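Local coordinates for homospermidine synthase (Legionella pneumophila subsp. pneumophila str. Philadelphia 1, PDB 2PH5), which binds NAD and probably makes homospermidine from putrescine, at residues 245-250 / 314-319; 255-260 / 264-269; 296-301 / 417-422; 455-460 / 465-470. All coordinates share one frame; numbering follows the deposited sequence.

Contacts 1, 2 and 4 gather on one side of the chain's centre, whereas contact 3 lies deeper and nearer the cofactor. The centres of contacts 1 and 2 are about 13 Å apart, and Trp250 CZ3 of the first packs 3.8 Å from Ile265 CD1 of the second. Contact 4 is also about 13 Å from contact 1, centre to centre, and is tied to it by probable hydrogen bonds such as His249 NE2 to Asp459 OD1 (2.7 Å). Contact 3, about 17 Å from contact 1 between centres, meets it where Val317 CB touches Thr300 OG1 at 3.5 Å. Its Glu419 side chain is about 11 Å from bound NAD; contacts 1, 2 and 4 lie away from the annotated NAD site.

Contact 1. Residues 245-250 / 314-319; sequences THEAHW and RPTVHY
Thr245 and Arg314 make the backbone part of this junction: Thr245 N donates to Arg314 O at 2.7 Å, in the carbonyl plane. The same oxygen takes a longer second bond from Thr245 OG1 at 3.2 Å, tilted from that plane. Thr245 OG1 reaches it because chi1 of 42° sets the hydroxyl between its own backbone N and carbonyl carbon. Thr245 CG2 lies 4.1 Å from Arg314 CB, the two side chains crossing at about a right angle.

The tight, buried part is at Thr316, whose OG1 gives a 2.6 Å hydrogen bond to Glu247 OE1. The carboxylate oxygen uses its anti lone pair. Chi1 of -60° sets Glu247 CG 3.3 Å from Thr316 OG1, and the bend at chi2 turns the carboxylate onto the hydroxyl. Two further partners fix these groups: the Gly244 amide hydrogen-bonds to Thr316 OG1, while Glu247 OE2 accepts from Phe466 N. His246 approaches more loosely: its CE1 is 3.8 Å from Thr316 OG1, which lies oblique to the imidazole, and its NE2 is committed to Trp464 O.

On the solvent side, Thr245 is exposed, in contrast to buried Arg314 and Thr316. Thr316 begins the strand portion 316-319 and bonds through its backbone to Lys201 and Ile203. These polar bonds join the loop between strands 238-242 and 254-255 to strand 311-322 of a mixed beta sheet.

Contact 2. Residues 255-260 / 264-269; sequences YSHSNG and AIYLSR
An antiparallel beta bridge at the margin of a three-stranded sheet joins Tyr255 to Tyr266, a hydrogen-bonded pair with CA atoms 5.3 Å apart. Tyr266 N donates to Tyr255 O at 2.8 Å, and Tyr255 N returns a bond to Tyr266 O at 3.0 Å.

Both tyrosine side chains leave the same face of the sheet. Tyr255 has chi1 of 61°, with CG between its backbone N and carbonyl carbon, and this folds the ring back across the bridge. Tyr266 CB then sits over one face of that ring, 3.7 Å from its centroid, as a CH-pi contact; its closest approach is 3.4 Å to Tyr255 CZ. At the ring's edge, Tyr255 CE1 reaches Leu267 C at 3.6 Å. The two tyrosine planes remain oblique, 34° apart.

His257 completes the aromatic cluster by presenting its edge to the face of Tyr266, with centroids 5.3 Å apart and planes at 66°. Next to the bridge, Ser256 OG makes a weak hydrogen bond to Ala264 O.

Across strand 264-267 from Tyr255, Ile265 and Leu267 form backbone hydrogen bonds with Ile241 and Ala239. Strand 264-267 is therefore the central member of the antiparallel sheet 238-242, 264-267, 254-255, with the aromatic cluster on the face that carries Tyr255 and Tyr266.

Contact 3. Residues 296-301 / 417-422; sequences TISLTN and EPEEVD
Hydrogen bonding across the contact comes from Ser298, whose OG donates to Glu419 OE2 at 3.1 Å. The acceptor is met on its syn lone pair, the side of the other carboxylate oxygen. Ser298 has chi1 of 58°, which turns its hydroxyl out from helix 295-302 toward the glutamate, and Glu419 bends at chi2 (86°) to bring its carboxylate alongside. Within segment 417-422, Glu417 N donates to Glu420 OE1 at 2.7 Å, on the anti side and tilted from the carboxylate plane.

Van der Waals contact involves Leu299, one residue further along the helix. Leu299 CD2 approaches Glu419 OE2 at 3.4 Å and touches Glu419 CG at 3.9 Å, the side chains crossing at about a right angle. The carboxylate thus meets a hydroxyl and a methyl group in a buried setting. Ser164 of helix 158-176 also packs against both Leu299 and Glu419.

Electrostatic pairing lies at the flank. Glu417 comes no nearer than 4.4 Å, between its OE2 and Ser298 CB, and its OE1 instead forms a salt bridge with Arg138.

The side chain of Ser298 is about 6 Å from that of Pro160, a residue of the NAD site. Through the Ser298-Glu419 bond and the Leu299 contact, helix 295-302 is joined to the 3-10 turn 418-420, which follows the edge strand 415-416 of the Rossmann-type parallel sheet.

Contact 4. Residues 455-460 / 465-470; sequences PEEVDL and QFFNIR
With CG anti to the carbonyl carbon, chi1 -60°, Asn468 turns its amide from the short helix 466-469 toward the backbone of Asp459. Phe467 takes the other course, CG anti to its backbone N at chi1 -169°, and its ring reaches the chain at Glu457.

The Asn468 amide grips both backbone polar groups of Asp459. Asp459 N donates to Asn468 OD1 at 2.6 Å, almost straight at 170° and on a lone pair in the carbonyl plane. Asn468 ND2 in turn gives a 3.1 Å bond to Asp459 O, tilted from both the amide and carbonyl planes. These paired bonds hold the amide's rotation. Val458 CB packs 3.2 Å from Asn468 OD1.

Toward the more exposed margin, Phe467 CE2 lies 3.6 Å from Glu457 O, and its CZ is 3.7 Å from Glu457 OE2. Asp459 N comes near the ring plane at its edge.

His249 ties the pair to the neighbouring loop, hydrogen-bonding through NE2 to Asp459 OD1 and stacking on Phe467. Glu456 has a salt bridge to Arg277 and a bond from the Asn472 amide, both less certain because the residue is poorly ordered. The side-chain amide of Asn468 thus pairs with the backbone N-H and C=O of Asp459, fastening the extended chain 455-460 to a one-turn helix in the C-terminal tail.

Contact 1. Residues 245-250 / 314-319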
loop_
_atom_site.group_PDB
_atom_site.type_symbol
_atom_site.label_atom_id
_atom_site.label_comp_id
_atom_site.label_asym_id
_atom_site.label_seq_id
_atom_site.Cartn_x
_atom_site.Cartn_y
_atom_site.Cartn_z
ATOM N N THR A 245 13.258 0.628 29.511
ATOM C CA THR A 245 12.850 0.868 30.893
ATOM C C THR A 245 11.974 2.113 31.081
ATOM O O THR A 245 11.328 2.253 32.113
ATOM C CB THR A 245 14.077 0.970 31.820
ATOM O OG1 THR A 245 15.103 1.736 31.180
ATOM C CG2 THR A 245 14.614 -0.415 32.146
ATOM N N HIS A 246 11.929 3.004 30.095
ATOM C CA HIS A 246 11.102 4.201 30.227
ATOM C C HIS A 246 9.644 3.926 29.896
ATOM O O HIS A 246 8.764 4.639 30.375
ATOM C CB HIS A 246 11.592 5.321 29.305
ATOM C CG HIS A 246 11.108 5.193 27.894
ATOM N ND1 HIS A 246 11.570 4.217 27.035
ATOM C CD2 HIS A 246 10.158 5.876 27.211
ATOM C CE1 HIS A 246 10.922 4.304 25.886
ATOM N NE2 HIS A 246 10.059 5.303 25.967
ATOM N N GLU A 247 9.394 2.913 29.066
ATOM C CA GLU A 247 8.034 2.556 28.654
ATOM C C GLU A 247 7.101 2.474 29.841
ATOM O O GLU A 247 7.357 1.748 30.805
ATOM C CB GLU A 247 8.015 1.209 27.918
ATOM C CG GLU A 247 8.860 1.147 26.653
ATOM C CD GLU A 247 8.348 2.044 25.532
ATOM O OE1 GLU A 247 8.978 2.046 24.454
ATOM O OE2 GLU A 247 7.329 2.740 25.723
ATOM N N ALA A 248 6.004 3.211 29.756
ATOM C CA ALA A 248 5.022 3.250 30.831
ATOM C C ALA A 248 3.675 2.665 30.418
ATOM O O ALA A 248 2.714 2.713 31.185
ATOM C CB ALA A 248 4.848 4.700 31.300
ATOM N N HIS A 249 3.611 2.107 29.214
ATOM C CA HIS A 249 2.370 1.519 28.690
ATOM C C HIS A 249 2.601 0.089 28.207
ATOM O O HIS A 249 3.662 -0.227 27.681
ATOM C CB HIS A 249 1.857 2.378 27.535
ATOM C CG HIS A 249 1.486 3.769 27.939
ATOM N ND1 HIS A 249 0.229 4.098 28.399
ATOM C CD2 HIS A 249 2.211 4.913 27.974
ATOM C CE1 HIS A 249 0.195 5.385 28.697
ATOM N NE2 HIS A 249 1.385 5.903 28.449
ATOM N N TRP A 250 1.618 -0.784 28.379
ATOM C CA TRP A 250 1.791 -2.166 27.937
ATOM C C TRP A 250 0.812 -2.478 26.804
ATOM O O TRP A 250 -0.398 -2.456 27.001
ATOM C CB TRP A 250 1.600 -3.116 29.126
ATOM C CG TRP A 250 1.779 -4.553 28.783
ATOM C CD1 TRP A 250 0.794 -5.461 28.508
ATOM C CD2 TRP A 250 3.021 -5.245 28.612
ATOM N NE1 TRP A 250 1.346 -6.674 28.173
ATOM C CE2 TRP A 250 2.711 -6.570 28.227
ATOM C CE3 TRP A 250 4.367 -4.875 28.742
ATOM C CZ2 TRP A 250 3.696 -7.529 27.973
ATOM C CZ3 TRP A 250 5.352 -5.830 28.487
ATOM C CH2 TRP A 250 5.007 -7.143 28.105
ATOM N N ARG A 314 17.735 0.663 29.904
ATOM C CA ARG A 314 17.603 -0.078 28.669
ATOM C C ARG A 314 16.647 0.673 27.762
ATOM O O ARG A 314 15.521 0.975 28.146
ATOM C CB ARG A 314 17.050 -1.465 28.958
ATOM C CG ARG A 314 16.806 -2.304 27.735
ATOM C CD ARG A 314 15.865 -3.453 28.065
ATOM N NE ARG A 314 16.514 -4.497 28.844
ATOM C CZ ARG A 314 15.863 -5.404 29.563
ATOM N NH1 ARG A 314 14.537 -5.391 29.606
ATOM N NH2 ARG A 314 16.542 -6.328 30.227
ATOM N N PRO A 315 17.095 1.008 26.548
ATOM C CA PRO A 315 16.242 1.728 25.599
ATOM C C PRO A 315 15.363 0.762 24.818
ATOM O O PRO A 315 15.616 -0.442 24.793
ATOM C CB PRO A 315 17.254 2.424 24.697
ATOM C CG PRO A 315 18.352 1.406 24.620
ATOM C CD PRO A 315 18.489 0.951 26.067
ATOM N N THR A 316 14.317 1.290 24.200
ATOM C CA THR A 316 13.440 0.467 23.386
ATOM C C THR A 316 14.122 0.430 22.017
ATOM O O THR A 316 14.631 1.451 21.545
ATOM C CB THR A 316 12.020 1.092 23.291
ATOM O OG1 THR A 316 11.307 0.829 24.505
ATOM C CG2 THR A 316 11.238 0.519 22.114
ATOM N N VAL A 317 14.163 -0.751 21.408
ATOM C CA VAL A 317 14.796 -0.916 20.107
ATOM C C VAL A 317 13.969 -1.792 19.176
ATOM O O VAL A 317 13.585 -2.908 19.532
ATOM C CB VAL A 317 16.193 -1.574 20.217
ATOM C CG1 VAL A 317 16.851 -1.619 18.837
ATOM C CG2 VAL A 317 17.064 -0.806 21.203
ATOM N N HIS A 318 13.711 -1.273 17.981
ATOM C CA HIS A 318 12.969 -1.993 16.972
ATOM C C HIS A 318 13.172 -1.337 15.611
ATOM O O HIS A 318 13.748 -0.253 15.514
ATOM C CB HIS A 318 11.475 -2.083 17.334
ATOM C CG HIS A 318 10.739 -0.782 17.262
ATOM N ND1 HIS A 318 10.478 -0.139 16.070
ATOM C CD2 HIS A 318 10.154 -0.033 18.229
ATOM C CE1 HIS A 318 9.762 0.945 16.307
ATOM N NE2 HIS A 318 9.551 1.033 17.608
ATOM N N TYR A 319 12.692 -2.014 14.573
ATOM C CA TYR A 319 12.828 -1.587 13.187
ATOM C C TYR A 319 11.582 -0.808 12.705
ATOM O O TYR A 319 10.453 -1.155 13.047
ATOM C CB TYR A 319 13.058 -2.857 12.338
ATOM C CG TYR A 319 13.622 -2.678 10.937
ATOM C CD1 TYR A 319 13.631 -3.744 10.025
ATOM C CD2 TYR A 319 14.139 -1.448 10.519
ATOM C CE1 TYR A 319 14.140 -3.583 8.721
ATOM C CE2 TYR A 319 14.649 -1.273 9.230
ATOM C CZ TYR A 319 14.646 -2.344 8.339
ATOM O OH TYR A 319 15.162 -2.166 7.070
#

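Contact 2. Residues 255-260 / 264-269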
loop_
_atom_site.group_PDB
_atom_site.type_symbol
_atom_site.label_atom_id
_atom_site.label_comp_id
_atom_site.label_asym_id
_atom_site.label_seq_id
_atom_site.Cartn_x
_atom_site.Cartn_y
_atom_site.Cartn_z
ATOM N N TYR A 255 3.125 -9.750 24.650
ATOM C CA TYR A 255 3.465 -10.872 25.506
ATOM C C TYR A 255 4.981 -11.094 25.525
ATOM O O TYR A 255 5.698 -10.695 24.601
ATOM C CB TYR A 255 2.766 -12.148 25.034
ATOM C CG TYR A 255 3.139 -12.584 23.635
ATOM C CD1 TYR A 255 2.590 -11.952 22.517
ATOM C CD2 TYR A 255 4.046 -13.629 23.426
ATOM C CE1 TYR A 255 2.931 -12.353 21.225
ATOM C CE2 TYR A 255 4.397 -14.038 22.139
ATOM C CZ TYR A 255 3.831 -13.393 21.043
ATOM O OH TYR A 255 4.155 -13.790 19.767
ATOM N N SER A 256 5.458 -11.730 26.590
ATOM C CA SER A 256 6.875 -12.010 26.745
ATOM C C SER A 256 7.110 -13.493 26.945
ATOM O O SER A 256 6.187 -14.236 27.263
ATOM C CB SER A 256 7.447 -11.245 27.938
ATOM O OG SER A 256 7.751 -9.910 27.586
ATOM N N HIS A 257 8.352 -13.916 26.745
ATOM C CA HIS A 257 8.731 -15.313 26.917
ATOM C C HIS A 257 9.496 -15.478 28.230
ATOM O O HIS A 257 10.616 -14.983 28.365
ATOM C CB HIS A 257 9.611 -15.776 25.748
ATOM C CG HIS A 257 8.849 -16.113 24.503
ATOM N ND1 HIS A 257 7.923 -17.132 24.449
ATOM C CD2 HIS A 257 8.895 -15.583 23.256
ATOM C CE1 HIS A 257 7.432 -17.218 23.225
ATOM N NE2 HIS A 257 8.005 -16.289 22.482
ATOM N N SER A 258 8.888 -16.173 29.188
ATOM C CA SER A 258 9.506 -16.412 30.493
ATOM C C SER A 258 10.943 -16.944 30.380
ATOM O O SER A 258 11.819 -16.571 31.164
ATOM C CB SER A 258 8.652 -17.396 31.309
ATOM O OG SER A 258 7.373 -16.855 31.601
ATOM N N ASN A 259 11.185 -17.814 29.403
ATOM C CA ASN A 259 12.518 -18.374 29.210
ATOM C C ASN A 259 13.253 -17.729 28.040
ATOM O O ASN A 259 14.480 -17.781 27.963
ATOM C CB ASN A 259 12.429 -19.888 29.005
ATOM C CG ASN A 259 12.005 -20.620 30.269
ATOM O OD1 ASN A 259 10.915 -20.388 30.799
ATOM N ND2 ASN A 259 12.872 -21.503 30.763
ATOM N N GLY A 260 12.498 -17.118 27.133
ATOM C CA GLY A 260 13.109 -16.464 25.990
ATOM C C GLY A 260 13.918 -15.256 26.431
ATOM O O GLY A 260 14.267 -15.151 27.605
ATOM N N ALA A 264 13.168 -8.679 25.300
ATOM C CA ALA A 264 12.194 -8.624 24.212
ATOM C C ALA A 264 10.729 -8.791 24.573
ATOM O O ALA A 264 10.356 -9.495 25.514
ATOM C CB ALA A 264 12.560 -9.635 23.129
ATOM N N ILE A 265 9.904 -8.134 23.776
ATOM C CA ILE A 265 8.471 -8.176 23.937
ATOM C C ILE A 265 7.941 -8.506 22.548
ATOM O O ILE A 265 8.559 -8.164 21.539
ATOM C CB ILE A 265 7.951 -6.805 24.436
ATOM C CG1 ILE A 265 6.429 -6.792 24.466
ATOM C CG2 ILE A 265 8.475 -5.682 23.548
ATOM C CD1 ILE A 265 5.862 -5.424 24.783
ATOM N N TYR A 266 6.821 -9.208 22.485
ATOM C CA TYR A 266 6.267 -9.559 21.191
ATOM C C TYR A 266 4.840 -9.085 21.073
ATOM O O TYR A 266 4.203 -8.742 22.064
ATOM C CB TYR A 266 6.349 -11.073 20.968
ATOM C CG TYR A 266 7.771 -11.580 20.919
ATOM C CD1 TYR A 266 8.524 -11.709 22.087
ATOM C CD2 TYR A 266 8.395 -11.854 19.701
ATOM C CE1 TYR A 266 9.863 -12.085 22.046
ATOM C CE2 TYR A 266 9.736 -12.231 19.651
ATOM C CZ TYR A 266 10.461 -12.341 20.825
ATOM O OH TYR A 266 11.790 -12.673 20.775
ATOM N N LEU A 267 4.359 -9.039 19.842
ATOM C CA LEU A 267 3.000 -8.615 19.556
ATOM C C LEU A 267 2.343 -9.743 18.769
ATOM O O LEU A 267 3.003 -10.421 17.984
ATOM C CB LEU A 267 3.025 -7.322 18.737
ATOM C CG LEU A 267 2.705 -5.986 19.422
ATOM C CD1 LEU A 267 3.418 -5.857 20.752
ATOM C CD2 LEU A 267 3.086 -4.851 18.488
ATOM N N SER A 268 1.052 -9.963 18.999
ATOM C CA SER A 268 0.328 -11.020 18.296
ATOM C C SER A 268 0.399 -10.823 16.782
ATOM O O SER A 268 0.931 -11.664 16.060
ATOM C CB SER A 268 -1.142 -11.043 18.727
ATOM O OG SER A 268 -1.257 -11.083 20.139
ATOM N N ARG A 269 -0.137 -9.705 16.312
ATOM C CA ARG A 269 -0.153 -9.376 14.889
ATOM C C ARG A 269 1.212 -9.547 14.208
ATOM O O ARG A 269 2.253 -9.386 14.846
ATOM C CB ARG A 269 -0.652 -7.937 14.726
ATOM C CG ARG A 269 -1.967 -7.694 15.454
ATOM C CD ARG A 269 -2.468 -6.284 15.285
ATOM N NE ARG A 269 -2.744 -5.978 13.888
ATOM C CZ ARG A 269 -3.288 -4.841 13.471
ATOM N NH1 ARG A 269 -3.616 -3.900 14.350
ATOM N NH2 ARG A 269 -3.502 -4.643 12.177
#

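Contact 3. Residues 296-301 / 417-422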
loop_
_atom_site.group_PDB
_atom_site.type_symbol
_atom_site.label_atom_id
_atom_site.label_comp_id
_atom_site.label_asym_id
_atom_site.label_seq_id
_atom_site.Cartn_x
_atom_site.Cartn_y
_atom_site.Cartn_z
ATOM N N THR A 296 18.040 -6.974 17.091
ATOM C CA THR A 296 17.187 -6.222 18.004
ATOM C C THR A 296 17.548 -6.605 19.435
ATOM O O THR A 296 17.777 -5.743 20.279
ATOM C CB THR A 296 15.687 -6.518 17.776
ATOM O OG1 THR A 296 15.330 -6.172 16.435
ATOM C CG2 THR A 296 14.834 -5.715 18.742
ATOM N N ILE A 297 17.614 -7.905 19.697
ATOM C CA ILE A 297 17.943 -8.388 21.027
ATOM C C ILE A 297 19.405 -8.133 21.384
ATOM O O ILE A 297 19.726 -7.750 22.512
ATOM C CB ILE A 297 17.658 -9.887 21.147
ATOM C CG1 ILE A 297 16.232 -10.174 20.672
ATOM C CG2 ILE A 297 17.876 -10.347 22.585
ATOM C CD1 ILE A 297 15.179 -9.246 21.250
ATOM N N SER A 298 20.286 -8.344 20.413
ATOM C CA SER A 298 21.711 -8.137 20.623
ATOM C C SER A 298 22.023 -6.670 20.925
ATOM O O SER A 298 22.830 -6.375 21.805
ATOM C CB SER A 298 22.496 -8.605 19.396
ATOM O OG SER A 298 22.079 -7.912 18.232
ATOM N N LEU A 299 21.388 -5.749 20.210
ATOM C CA LEU A 299 21.631 -4.331 20.446
ATOM C C LEU A 299 21.060 -3.892 21.784
ATOM O O LEU A 299 21.713 -3.171 22.536
ATOM C CB LEU A 299 21.016 -3.473 19.335
ATOM C CG LEU A 299 21.735 -3.527 17.990
ATOM C CD1 LEU A 299 20.989 -2.696 16.956
ATOM C CD2 LEU A 299 23.158 -3.025 18.167
ATOM N N THR A 300 19.839 -4.323 22.076
ATOM C CA THR A 300 19.191 -3.958 23.329
ATOM C C THR A 300 20.056 -4.336 24.535
ATOM O O THR A 300 20.329 -3.493 25.394
ATOM C CB THR A 300 17.808 -4.626 23.453
ATOM O OG1 THR A 300 16.969 -4.183 22.381
ATOM C CG2 THR A 300 17.158 -4.259 24.772
ATOM N N ASN A 301 20.487 -5.595 24.589
ATOM C CA ASN A 301 21.327 -6.073 25.675
ATOM C C ASN A 301 22.647 -5.302 25.682
ATOM O O ASN A 301 23.171 -4.959 26.738
ATOM C CB ASN A 301 21.606 -7.574 25.526
ATOM C CG ASN A 301 20.371 -8.432 25.780
ATOM O OD1 ASN A 301 19.335 -7.931 26.220
ATOM N ND2 ASN A 301 20.485 -9.729 25.518
ATOM N N GLU A 417 30.540 -10.570 17.037
ATOM C CA GLU A 417 29.371 -9.871 16.502
ATOM C C GLU A 417 29.762 -8.441 16.176
ATOM O O GLU A 417 30.693 -7.900 16.762
ATOM C CB GLU A 417 28.231 -9.889 17.508
ATOM C CG GLU A 417 27.673 -11.272 17.719
ATOM C CD GLU A 417 26.468 -11.290 18.627
ATOM O OE1 GLU A 417 26.598 -10.871 19.800
ATOM O OE2 GLU A 417 25.389 -11.722 18.164
ATOM N N PRO A 418 29.048 -7.804 15.236
ATOM C CA PRO A 418 29.387 -6.427 14.876
ATOM C C PRO A 418 29.547 -5.459 16.050
ATOM O O PRO A 418 30.324 -4.510 15.958
ATOM C CB PRO A 418 28.271 -6.038 13.903
ATOM C CG PRO A 418 27.134 -6.936 14.285
ATOM C CD PRO A 418 27.815 -8.240 14.556
ATOM N N GLU A 419 28.842 -5.704 17.155
ATOM C CA GLU A 419 28.953 -4.833 18.328
ATOM C C GLU A 419 30.354 -4.843 18.936
ATOM O O GLU A 419 30.766 -3.878 19.583
ATOM C CB GLU A 419 27.943 -5.227 19.409
ATOM C CG GLU A 419 26.505 -4.859 19.078
ATOM C CD GLU A 419 25.806 -5.919 18.253
ATOM O OE1 GLU A 419 26.475 -6.568 17.421
ATOM O OE2 GLU A 419 24.584 -6.091 18.437
ATOM N N GLU A 420 31.076 -5.937 18.726
ATOM C CA GLU A 420 32.426 -6.081 19.245
ATOM C C GLU A 420 33.495 -5.531 18.295
ATOM O O GLU A 420 34.695 -5.669 18.556
ATOM C CB GLU A 420 32.716 -7.550 19.523
ATOM C CG GLU A 420 31.854 -8.164 20.603
ATOM C CD GLU A 420 31.872 -9.680 20.547
ATOM O OE1 GLU A 420 31.166 -10.247 19.684
ATOM O OE2 GLU A 420 32.602 -10.304 21.349
ATOM N N VAL A 421 33.068 -4.911 17.198
ATOM C CA VAL A 421 34.004 -4.354 16.223
ATOM C C VAL A 421 34.042 -2.828 16.292
ATOM O O VAL A 421 33.011 -2.178 16.503
ATOM C CB VAL A 421 33.612 -4.794 14.788
ATOM C CG1 VAL A 421 34.657 -4.337 13.778
ATOM C CG2 VAL A 421 33.443 -6.301 14.750
ATOM N N ASP A 422 35.235 -2.265 16.112
ATOM C CA ASP A 422 35.437 -0.813 16.155
ATOM C C ASP A 422 34.678 -0.137 15.012
ATOM O O ASP A 422 35.017 -0.306 13.839
ATOM C CB ASP A 422 36.939 -0.506 16.062
ATOM C CG ASP A 422 37.235 0.974 16.080
ATOM O OD1 ASP A 422 36.631 1.696 16.909
ATOM O OD2 ASP A 422 38.077 1.416 15.278
#

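Contact 4. Residues 455-460 / 465-470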
loop_
_atom_site.group_PDB
_atom_site.type_symbol
_atom_site.label_atom_id
_atom_site.label_comp_id
_atom_site.label_asym_id
_atom_site.label_seq_id
_atom_site.Cartn_x
_atom_site.Cartn_y
_atom_site.Cartn_z
ATOM N N PRO A 455 -8.975 11.334 16.481
ATOM C CA PRO A 455 -8.069 11.489 17.626
ATOM C C PRO A 455 -7.611 10.174 18.252
ATOM O O PRO A 455 -8.416 9.438 18.834
ATOM C CB PRO A 455 -8.887 12.339 18.600
ATOM C CG PRO A 455 -10.286 11.894 18.324
ATOM C CD PRO A 455 -10.313 11.864 16.806
ATOM N N GLU A 456 -6.318 9.885 18.123
ATOM C CA GLU A 456 -5.732 8.671 18.689
ATOM C C GLU A 456 -5.189 9.000 20.078
ATOM O O GLU A 456 -4.444 9.961 20.244
ATOM C CB GLU A 456 -4.605 8.144 17.787
ATOM C CG GLU A 456 -3.836 6.959 18.370
ATOM C CD GLU A 456 -2.873 6.306 17.372
ATOM O OE1 GLU A 456 -2.078 5.432 17.795
ATOM O OE2 GLU A 456 -2.913 6.656 16.169
ATOM N N GLU A 457 -5.573 8.210 21.075
ATOM C CA GLU A 457 -5.124 8.436 22.443
ATOM C C GLU A 457 -3.600 8.533 22.499
ATOM O O GLU A 457 -2.892 7.647 22.031
ATOM C CB GLU A 457 -5.618 7.299 23.341
ATOM C CG GLU A 457 -5.687 7.639 24.818
ATOM C CD GLU A 457 -6.363 6.546 25.624
ATOM O OE1 GLU A 457 -7.498 6.166 25.269
ATOM O OE2 GLU A 457 -5.763 6.070 26.612
ATOM N N VAL A 458 -3.102 9.623 23.065
ATOM C CA VAL A 458 -1.667 9.825 23.162
ATOM C C VAL A 458 -1.252 10.181 24.579
ATOM O O VAL A 458 -2.078 10.544 25.408
ATOM C CB VAL A 458 -1.205 10.952 22.226
ATOM C CG1 VAL A 458 -1.461 10.561 20.776
ATOM C CG2 VAL A 458 -1.938 12.232 22.571
ATOM N N ASP A 459 0.041 10.076 24.846
ATOM C CA ASP A 459 0.593 10.390 26.157
ATOM C C ASP A 459 1.472 11.639 25.995
ATOM O O ASP A 459 2.652 11.545 25.640
ATOM C CB ASP A 459 1.412 9.191 26.651
ATOM C CG ASP A 459 1.934 9.368 28.062
ATOM O OD1 ASP A 459 2.509 8.397 28.605
ATOM O OD2 ASP A 459 1.780 10.469 28.633
ATOM N N LEU A 460 0.873 12.804 26.235
ATOM C CA LEU A 460 1.559 14.089 26.113
ATOM C C LEU A 460 2.747 14.210 27.058
ATOM O O LEU A 460 3.647 15.015 26.837
ATOM C CB LEU A 460 0.578 15.231 26.387
ATOM C CG LEU A 460 -0.600 15.294 25.409
ATOM C CD1 LEU A 460 -1.600 16.355 25.855
ATOM C CD2 LEU A 460 -0.070 15.595 24.016
ATOM N N GLN A 465 7.106 7.533 24.142
ATOM C CA GLN A 465 6.465 6.318 24.641
ATOM C C GLN A 465 5.951 5.490 23.472
ATOM O O GLN A 465 5.327 6.029 22.555
ATOM C CB GLN A 465 5.281 6.666 25.550
ATOM C CG GLN A 465 5.681 7.186 26.913
ATOM C CD GLN A 465 6.115 6.084 27.851
ATOM O OE1 GLN A 465 7.085 6.231 28.588
ATOM N NE2 GLN A 465 5.389 4.983 27.843
ATOM N N PHE A 466 6.186 4.183 23.511
ATOM C CA PHE A 466 5.726 3.311 22.437
ATOM C C PHE A 466 4.226 3.518 22.196
ATOM O O PHE A 466 3.731 3.381 21.075
ATOM C CB PHE A 466 6.021 1.846 22.773
ATOM C CG PHE A 466 5.774 0.901 21.628
ATOM C CD1 PHE A 466 4.792 -0.083 21.722
ATOM C CD2 PHE A 466 6.512 1.007 20.442
ATOM C CE1 PHE A 466 4.547 -0.942 20.658
ATOM C CE2 PHE A 466 6.272 0.149 19.373
ATOM C CZ PHE A 466 5.287 -0.829 19.479
ATOM N N PHE A 467 3.514 3.877 23.257
ATOM C CA PHE A 467 2.081 4.133 23.185
ATOM C C PHE A 467 1.774 5.199 22.111
ATOM O O PHE A 467 0.726 5.146 21.465
ATOM C CB PHE A 467 1.597 4.603 24.564
ATOM C CG PHE A 467 0.105 4.654 24.716
ATOM C CD1 PHE A 467 -0.644 3.488 24.794
ATOM C CD2 PHE A 467 -0.545 5.874 24.821
ATOM C CE1 PHE A 467 -2.025 3.539 24.980
ATOM C CE2 PHE A 467 -1.923 5.940 25.007
ATOM C CZ PHE A 467 -2.667 4.770 25.087
ATOM N N ASN A 468 2.688 6.154 21.918
ATOM C CA ASN A 468 2.497 7.214 20.919
ATOM C C ASN A 468 3.051 6.852 19.541
ATOM O O ASN A 468 2.551 7.321 18.517
ATOM C CB ASN A 468 3.172 8.525 21.349
ATOM C CG ASN A 468 2.631 9.072 22.651
ATOM O OD1 ASN A 468 1.417 9.233 22.824
ATOM N ND2 ASN A 468 3.533 9.379 23.578
ATOM N N ILE A 469 4.092 6.028 19.518
ATOM C CA ILE A 469 4.724 5.644 18.264
ATOM C C ILE A 469 3.923 4.614 17.467
ATOM O O ILE A 469 3.749 4.762 16.256
ATOM C CB ILE A 469 6.163 5.153 18.530
ATOM C CG1 ILE A 469 6.989 6.335 19.062
ATOM C CG2 ILE A 469 6.784 4.592 17.246
ATOM C CD1 ILE A 469 8.273 5.956 19.768
ATOM N N ARG A 470 3.417 3.585 18.135
ATOM C CA ARG A 470 2.635 2.591 17.425
ATOM C C ARG A 470 1.323 3.176 16.914
ATOM O O ARG A 470 0.537 3.727 17.680
ATOM C CB ARG A 470 2.310 1.397 18.309
ATOM C CG ARG A 470 1.587 0.323 17.529
ATOM C CD ARG A 470 0.925 -0.636 18.436
ATOM N NE ARG A 470 0.224 -1.682 17.711
ATOM C CZ ARG A 470 -0.215 -2.790 18.290
ATOM N NH1 ARG A 470 -0.852 -3.716 17.584
ATOM N NH2 ARG A 470 -0.002 -2.974 19.587
#